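PDB 1WEK: hypothetical protein TT1465 from Thermus thermophilus, which is of unknown function but belongs to the SLOG clan of Rossmann-like alpha/beta proteins. Local coordinates for residues V96-E101 against F122-L127. Numbering follows the deposited sequence.
Sequences VGLNIE and FVRKVL
Helix-on-sheet packing in a Rossmann-like alpha/beta domain joins Leu98 and Ile100 of strand 95-100 to Arg124 and Leu127 of helix 121-130. The strand is second from one end of the seven parallel strands counted within the chain, next to strand 114-118, whose Leu118 also touches Arg124. The helix follows that outermost strand and runs back nearly antiparallel to strand 96-100: the short axes make an angle of 165° and approach to 9.1 Å, and Leu98 and Arg124 are the residues in register. Both Leu98 and Ile100 direct their CB atoms at the helix, whereas Asn99 between them turns away and hydrogen-bonds Gln112.

The polar link is a single hydrogen bond, from Arg124 NH1 to Leu98 O at 2.8 Å. It is moderately bent, with an N-H...O angle of 152°, and the donor stands somewhat off the carbonyl plane. A side chain of the helix is thus bonded to the main chain of the strand. Arg124 gets there by leaving the helix with CG anti to the backbone N (chi1 167°) and then bending at chi3, which brings the guanidinium round beside the strand. Its aliphatic part lies against Leu98, CG being 4.0 Å from Leu98 CB.

Ile100 crosses the arginine at about a right angle and lies over one guanidinium face near its margin, CG2 coming within 3.3 Å of Arg124 NH1. About one turn farther along the helix two buried leucines meet, Leu98 CD1 lying 3.9 Å from Leu127 CB. The same methyl, Leu98 CD1, also rests 3.7 Å from the backbone oxygen Arg124 O.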
loop_
_atom_site.group_PDB
_atom_site.type_symbol
_atom_site.label_atom_id
_atom_site.label_comp_id
_atom_site.label_asym_id
_atom_site.label_seq_id
_atom_site.Cartn_x
_atom_site.Cartn_y
_atom_site.Cartn_z
ATOM N N VAL A 96 -28.343 2.280 -9.213
ATOM C CA VAL A 96 -27.074 1.605 -8.954
ATOM C C VAL A 96 -27.209 0.125 -8.585
ATOM O O VAL A 96 -28.122 -0.293 -7.856
ATOM C CB VAL A 96 -26.279 2.321 -7.823
ATOM C CG1 VAL A 96 -24.943 1.617 -7.594
ATOM C CG2 VAL A 96 -26.045 3.799 -8.191
ATOM N N GLY A 97 -26.286 -0.671 -9.101
ATOM C CA GLY A 97 -26.296 -2.088 -8.806
ATOM C C GLY A 97 -24.945 -2.472 -8.245
ATOM O O GLY A 97 -23.913 -2.135 -8.826
ATOM N N LEU A 98 -24.946 -3.143 -7.099
ATOM C CA LEU A 98 -23.701 -3.590 -6.478
ATOM C C LEU A 98 -23.701 -5.101 -6.702
ATOM O O LEU A 98 -23.915 -5.887 -5.782
ATOM C CB LEU A 98 -23.707 -3.255 -4.982
ATOM C CG LEU A 98 -23.892 -1.787 -4.560
ATOM C CD1 LEU A 98 -23.929 -1.686 -3.038
ATOM C CD2 LEU A 98 -22.751 -0.947 -5.110
ATOM N N ASN A 99 -23.460 -5.488 -7.950
ATOM C CA ASN A 99 -23.479 -6.884 -8.367
ATOM C C ASN A 99 -22.447 -7.756 -7.680
ATOM O O ASN A 99 -21.275 -7.395 -7.561
ATOM C CB ASN A 99 -23.328 -6.957 -9.891
ATOM C CG ASN A 99 -24.252 -5.981 -10.608
ATOM O OD1 ASN A 99 -23.902 -4.819 -10.806
ATOM N ND2 ASN A 99 -25.448 -6.437 -10.964
ATOM N N ILE A 100 -22.896 -8.916 -7.223
ATOM C CA ILE A 100 -22.017 -9.835 -6.531
ATOM C C ILE A 100 -21.668 -11.010 -7.439
ATOM O O ILE A 100 -22.542 -11.585 -8.078
ATOM C CB ILE A 100 -22.689 -10.354 -5.254
ATOM C CG1 ILE A 100 -21.742 -11.295 -4.515
ATOM C CG2 ILE A 100 -23.994 -11.034 -5.607
ATOM C CD1 ILE A 100 -20.528 -10.605 -3.928
ATOM N N GLU A 101 -20.386 -11.353 -7.511
ATOM C CA GLU A 101 -19.953 -12.466 -8.347
ATOM C C GLU A 101 -20.129 -13.785 -7.595
ATOM O O GLU A 101 -19.489 -14.007 -6.564
ATOM C CB GLU A 101 -18.494 -12.263 -8.748
ATOM C CG GLU A 101 -18.221 -10.821 -9.176
ATOM C CD GLU A 101 -16.872 -10.633 -9.844
ATOM O OE1 GLU A 101 -16.648 -11.250 -10.910
ATOM O OE2 GLU A 101 -16.042 -9.866 -9.309
ATOM N N PHE A 122 -18.794 -8.753 1.839
ATOM C CA PHE A 122 -18.491 -7.694 2.793
ATOM C C PHE A 122 -18.221 -6.327 2.136
ATOM O O PHE A 122 -18.701 -5.309 2.625
ATOM C CB PHE A 122 -17.354 -8.108 3.754
ATOM C CG PHE A 122 -15.992 -8.248 3.116
ATOM C CD1 PHE A 122 -15.179 -7.137 2.921
ATOM C CD2 PHE A 122 -15.490 -9.504 2.784
ATOM C CE1 PHE A 122 -13.882 -7.275 2.410
ATOM C CE2 PHE A 122 -14.203 -9.652 2.276
ATOM C CZ PHE A 122 -13.393 -8.537 2.089
ATOM N N VAL A 123 -17.486 -6.287 1.030
ATOM C CA VAL A 123 -17.257 -4.992 0.370
ATOM C C VAL A 123 -18.611 -4.412 -0.063
ATOM O O VAL A 123 -18.917 -3.253 0.181
ATOM C CB VAL A 123 -16.368 -5.125 -0.882
ATOM C CG1 VAL A 123 -16.258 -3.764 -1.580
ATOM C CG2 VAL A 123 -14.980 -5.633 -0.482
ATOM N N ARG A 124 -19.425 -5.245 -0.691
ATOM C CA ARG A 124 -20.745 -4.836 -1.150
ATOM C C ARG A 124 -21.620 -4.306 -0.001
ATOM O O ARG A 124 -22.310 -3.289 -0.158
ATOM C CB ARG A 124 -21.404 -6.026 -1.841
ATOM C CG ARG A 124 -22.867 -5.875 -2.100
ATOM C CD ARG A 124 -23.318 -6.898 -3.107
ATOM N NE ARG A 124 -24.400 -7.723 -2.606
ATOM C CZ ARG A 124 -25.321 -8.282 -3.379
ATOM N NH1 ARG A 124 -25.294 -8.092 -4.689
ATOM N NH2 ARG A 124 -26.251 -9.054 -2.845
ATOM N N LYS A 125 -21.572 -4.978 1.153
ATOM C CA LYS A 125 -22.352 -4.572 2.325
ATOM C C LYS A 125 -21.908 -3.207 2.839
ATOM O O LYS A 125 -22.724 -2.451 3.359
ATOM C CB LYS A 125 -22.187 -5.568 3.478
ATOM C CG LYS A 125 -22.621 -7.000 3.204
ATOM C CD LYS A 125 -24.030 -7.260 3.714
ATOM C CE LYS A 125 -24.216 -8.733 4.047
ATOM N NZ LYS A 125 -23.202 -9.178 5.049
ATOM N N VAL A 126 -20.614 -2.910 2.725
ATOM C CA VAL A 126 -20.081 -1.642 3.178
ATOM C C VAL A 126 -20.597 -0.534 2.258
ATOM O O VAL A 126 -21.043 0.516 2.730
ATOM C CB VAL A 126 -18.521 -1.635 3.171
ATOM C CG1 VAL A 126 -18.001 -0.198 3.264
ATOM C CG2 VAL A 126 -17.969 -2.447 4.352
ATOM N N LEU A 127 -20.544 -0.767 0.950
ATOM C CA LEU A 127 -21.011 0.230 -0.002
ATOM C C LEU A 127 -22.502 0.479 0.138
ATOM O O LEU A 127 -22.991 1.543 -0.207
ATOM C CB LEU A 127 -20.682 -0.211 -1.434
ATOM C CG LEU A 127 -19.177 -0.339 -1.671
ATOM C CD1 LEU A 127 -18.905 -0.898 -3.062
ATOM C CD2 LEU A 127 -18.529 1.036 -1.493
#